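Local coordinates for protein (S)-2-haloacid dehalogenase 4A (Burkholderia cepacia, PDB 2NO4) that hydrolyses short-chain (S)-2-haloalkanoic acids to the corresponding (R)-2-hydroxyalkanoic acids, releasing halide and inverting the configuration of the carbon that carried it, at residues W59-M64 with W71-E76. Residues are numbered along the deposited sequence; the frame is centred on the assembly and turned at random.
With SO4 (sulfate ion), chain K.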
ATOM      1  N   TRP B  59      -2.391  -3.200   4.635  1.00 20.85           N
ATOM      2  CA  TRP B  59      -2.273  -1.881   5.225  1.00 18.42           C
ATOM      3  C   TRP B  59      -3.645  -1.197   5.382  1.00 20.58           C
ATOM      4  O   TRP B  59      -3.954  -0.695   6.453  1.00 18.49           O
ATOM      5  CB  TRP B  59      -1.306  -1.010   4.420  1.00 21.30           C
ATOM      6  CG  TRP B  59       0.069  -1.627   4.261  1.00 20.77           C
ATOM      7  CD1 TRP B  59       0.785  -2.331   5.201  1.00 20.66           C
ATOM      8  CD2 TRP B  59       0.884  -1.592   3.087  1.00 21.42           C
ATOM      9  NE1 TRP B  59       2.002  -2.722   4.681  1.00 21.83           N
ATOM     10  CE2 TRP B  59       2.088  -2.286   3.389  1.00 21.13           C
ATOM     11  CE3 TRP B  59       0.717  -1.022   1.794  1.00 19.70           C
ATOM     12  CZ2 TRP B  59       3.115  -2.458   2.448  1.00 21.09           C
ATOM     13  CZ3 TRP B  59       1.739  -1.194   0.859  1.00 19.53           C
ATOM     14  CH2 TRP B  59       2.927  -1.892   1.193  1.00 20.60           C
ATOM     15  N   THR B  60      -4.462  -1.181   4.328  1.00 19.38           N
ATOM     16  CA  THR B  60      -5.683  -0.400   4.369  1.00 21.77           C
ATOM     17  C   THR B  60      -6.725  -1.044   5.326  1.00 19.63           C
ATOM     18  O   THR B  60      -7.449  -0.329   5.992  1.00 20.54           O
ATOM     19  CB  THR B  60      -6.271  -0.185   2.978  1.00 20.29           C
ATOM     20  OG1 THR B  60      -6.563  -1.459   2.417  1.00 21.14           O
ATOM     21  CG2 THR B  60      -5.238   0.573   2.061  1.00 17.76           C
ATOM     22  N   ARG B  61      -6.795  -2.372   5.345  1.00 21.01           N
ATOM     23  CA  ARG B  61      -7.719  -3.089   6.239  1.00 21.47           C
ATOM     24  C   ARG B  61      -7.374  -2.889   7.706  1.00 22.25           C
ATOM     25  O   ARG B  61      -8.263  -2.746   8.549  1.00 21.31           O
ATOM     26  CB  ARG B  61      -7.728  -4.570   5.919  1.00 20.42           C
ATOM     27  CG  ARG B  61      -8.635  -4.936   4.757  1.00 21.79           C
ATOM     28  CD  ARG B  61      -8.402  -6.429   4.460  1.00 20.35           C
ATOM     29  NE  ARG B  61      -9.362  -7.033   3.516  1.00 24.71           N
ATOM     30  CZ  ARG B  61     -10.545  -7.559   3.845  1.00 25.00           C
ATOM     31  NH1 ARG B  61     -11.016  -7.455   5.096  1.00 23.86           N
ATOM     32  NH2 ARG B  61     -11.272  -8.133   2.900  1.00 24.25           N
ATOM     33  N   THR B  62      -6.092  -2.815   8.031  1.00 22.31           N
ATOM     34  CA  THR B  62      -5.796  -2.432   9.413  1.00 24.05           C
ATOM     35  C   THR B  62      -6.146  -0.992   9.751  1.00 24.22           C
ATOM     36  O   THR B  62      -6.695  -0.718  10.836  1.00 19.84           O
ATOM     37  CB  THR B  62      -4.491  -3.052  10.097  1.00 26.58           C
ATOM     38  OG1 THR B  62      -3.737  -2.087  10.865  1.00 30.21           O
ATOM     39  CG2 THR B  62      -3.688  -3.871   9.236  1.00 20.26           C
ATOM     40  N   LEU B  63      -5.902  -0.089   8.796  1.00 21.45           N
ATOM     41  CA  LEU B  63      -6.244   1.344   8.981  1.00 21.93           C
ATOM     42  C   LEU B  63      -7.737   1.565   9.120  1.00 21.23           C
ATOM     43  O   LEU B  63      -8.145   2.428   9.884  1.00 22.84           O
ATOM     44  CB  LEU B  63      -5.691   2.205   7.832  1.00 20.78           C
ATOM     45  CG  LEU B  63      -4.170   2.445   7.886  1.00 19.25           C
ATOM     46  CD1 LEU B  63      -3.659   3.080   6.619  1.00 19.14           C
ATOM     47  CD2 LEU B  63      -3.802   3.276   9.147  1.00 20.01           C
ATOM     48  N   MET B  64      -8.545   0.819   8.370  1.00 21.47           N
ATOM     49  CA  MET B  64      -9.995   0.978   8.476  1.00 23.47           C
ATOM     50  C   MET B  64     -10.648  -0.054   9.434  1.00 24.95           C
ATOM     51  O   MET B  64     -11.877  -0.154   9.497  1.00 23.44           O
ATOM     52  CB  MET B  64     -10.679   0.959   7.098  1.00 22.02           C
ATOM     53  CG  MET B  64     -10.742  -0.417   6.404  1.00 22.08           C
ATOM     54  SD  MET B  64     -11.559  -0.431   4.788  1.00 23.82           S
ATOM     55  CE  MET B  64     -10.245   0.088   3.654  1.00 23.63           C
ATOM     56  N   TRP B  71      -3.925 -15.191   4.170  1.00 23.24           N
ATOM     57  CA  TRP B  71      -4.387 -16.093   3.101  1.00 25.18           C
ATOM     58  C   TRP B  71      -5.611 -15.543   2.341  1.00 25.83           C
ATOM     59  O   TRP B  71      -5.679 -15.611   1.094  1.00 24.03           O
ATOM     60  CB  TRP B  71      -4.668 -17.496   3.665  1.00 26.16           C
ATOM     61  CG  TRP B  71      -5.008 -18.521   2.636  1.00 27.25           C
ATOM     62  CD1 TRP B  71      -6.243 -19.059   2.414  1.00 28.80           C
ATOM     63  CD2 TRP B  71      -4.122 -19.143   1.694  1.00 27.19           C
ATOM     64  NE1 TRP B  71      -6.186 -19.977   1.384  1.00 30.16           N
ATOM     65  CE2 TRP B  71      -4.896 -20.055   0.929  1.00 29.52           C
ATOM     66  CE3 TRP B  71      -2.752 -19.024   1.417  1.00 28.33           C
ATOM     67  CZ2 TRP B  71      -4.339 -20.859  -0.090  1.00 28.05           C
ATOM     68  CZ3 TRP B  71      -2.197 -19.833   0.400  1.00 29.70           C
ATOM     69  CH2 TRP B  71      -3.006 -20.738  -0.336  1.00 27.08           C
ATOM     70  N   GLN B  72      -6.582 -15.019   3.087  1.00 25.12           N
ATOM     71  CA  GLN B  72      -7.762 -14.430   2.453  1.00 25.54           C
ATOM     72  C   GLN B  72      -7.345 -13.240   1.587  1.00 23.44           C
ATOM     73  O   GLN B  72      -7.815 -13.089   0.477  1.00 18.77           O
ATOM     74  CB  GLN B  72      -8.813 -13.996   3.478  1.00 24.28           C
ATOM     75  CG  GLN B  72     -10.125 -13.462   2.838  1.00 26.69           C
ATOM     76  CD  GLN B  72     -11.173 -13.080   3.863  1.00 27.00           C
ATOM     77  OE1 GLN B  72     -11.310 -13.735   4.893  1.00 29.87           O
ATOM     78  NE2 GLN B  72     -11.910 -12.004   3.595  1.00 26.92           N
ATOM     79  N   LEU B  73      -6.488 -12.385   2.112  1.00 21.17           N
ATOM     80  CA  LEU B  73      -6.019 -11.242   1.331  1.00 22.27           C
ATOM     81  C   LEU B  73      -5.226 -11.636   0.076  1.00 21.43           C
ATOM     82  O   LEU B  73      -5.327 -10.958  -0.962  1.00 22.15           O
ATOM     83  CB  LEU B  73      -5.127 -10.324   2.185  1.00 19.55           C
ATOM     84  CG  LEU B  73      -5.759  -9.815   3.487  1.00 20.64           C
ATOM     85  CD1 LEU B  73      -4.925  -8.687   4.091  1.00 18.47           C
ATOM     86  CD2 LEU B  73      -7.271  -9.479   3.387  1.00 22.57           C
ATOM     87  N   THR B  74      -4.414 -12.688   0.201  1.00 23.55           N
ATOM     88  CA  THR B  74      -3.637 -13.253  -0.901  1.00 23.50           C
ATOM     89  C   THR B  74      -4.592 -13.721  -2.014  1.00 23.85           C
ATOM     90  O   THR B  74      -4.381 -13.438  -3.183  1.00 23.27           O
ATOM     91  CB  THR B  74      -2.692 -14.386  -0.409  1.00 22.28           C
ATOM     92  OG1 THR B  74      -1.843 -13.849   0.621  1.00 24.39           O
ATOM     93  CG2 THR B  74      -1.813 -14.945  -1.570  1.00 22.62           C
ATOM     94  N   ASP B  75      -5.648 -14.428  -1.615  1.00 22.27           N
ATOM     95  CA  ASP B  75      -6.701 -14.916  -2.498  1.00 24.47           C
ATOM     96  C   ASP B  75      -7.430 -13.749  -3.207  1.00 21.20           C
ATOM     97  O   ASP B  75      -7.554 -13.730  -4.440  1.00 22.18           O
ATOM     98  CB  ASP B  75      -7.660 -15.801  -1.654  1.00 29.69           C
ATOM     99  CG  ASP B  75      -8.664 -16.570  -2.500  1.00 36.89           C
ATOM    100  OD1 ASP B  75      -9.637 -15.970  -2.983  1.00 38.12           O
ATOM    101  OD2 ASP B  75      -8.469 -17.786  -2.684  1.00 42.00           O
ATOM    102  N   GLU B  76      -7.890 -12.769  -2.432  1.00 21.80           N
ATOM    103  CA  GLU B  76      -8.585 -11.601  -2.967  1.00 22.44           C
ATOM    104  C   GLU B  76      -7.701 -10.809  -3.960  1.00 21.72           C
ATOM    105  O   GLU B  76      -8.171 -10.384  -5.002  1.00 23.20           O
ATOM    106  CB  GLU B  76      -9.052 -10.690  -1.829  1.00 21.25           C
ATOM    107  CG  GLU B  76     -10.172 -11.347  -0.999  1.00 23.67           C
ATOM    108  CD  GLU B  76     -10.497 -10.588   0.285  1.00 23.97           C
ATOM    109  OE1 GLU B  76      -9.713  -9.698   0.698  1.00 23.76           O
ATOM    110  OE2 GLU B  76     -11.541 -10.931   0.912  1.00 25.94           O
TER
HETATM  111  S   SO4 K1007     -14.178  -9.600   5.077  1.00 30.86           S
HETATM  112  O1  SO4 K1007     -13.885 -10.970   5.411  1.00 31.33           O
HETATM  113  O2  SO4 K1007     -15.619  -9.334   5.179  1.00 32.78           O
HETATM  114  O3  SO4 K1007     -13.504  -8.702   5.993  1.00 30.24           O
HETATM  115  O4  SO4 K1007     -13.756  -9.397   3.660  1.00 32.76           O
HETATM  116  O   HOH W   1      -9.060  -6.864   0.808  1.00 30.59           O
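Arg61 reaches from the last turn of helix 43-63 to Leu73, Gln72 and Glu76 on helix 70-84, across two successive helices joined by a short loop, in the helical part of this HAD-superfamily hydrolase. The axes of 59-63 and 71-76 stay 12.6 Å apart at an angle of 125°, so side chains must span the gap. Arg61 does so with CG, CD and NE stretched out, its chain running counter to that of Leu73, which brings NE to 3.2 Å from Leu73 CD2. Beyond the methyl, Arg61 NH2 forms a salt bridge with Glu76 OE1 (3.1 Å). The guanidinium and carboxylate planes are only 21° apart, but Glu76 OE1 sits oblique to the guanidinium, and the hydrogen bond is weak, bent to 135° at the hydrogen. Water 1 closes a second route, accepting from Arg61 NE and donating to Glu76 OE1. A sulfate, probably from the crystallisation liquor, takes nearly straight bonds: Arg61 NH1 and NH2 donate to its O3 and O4, and Gln72 NE2 donates to O1. Gln66, in the connecting loop, binds Arg61 NH1 through its backbone O and the sulfate through NE2, while Phe215 of the second subunit packs on Arg61. On helix 70-84, Gln72 steadies the carboxylate one turn along: its NE2 donates to Glu76 OE2 at 2.9 Å, arriving from above the carboxylate plane.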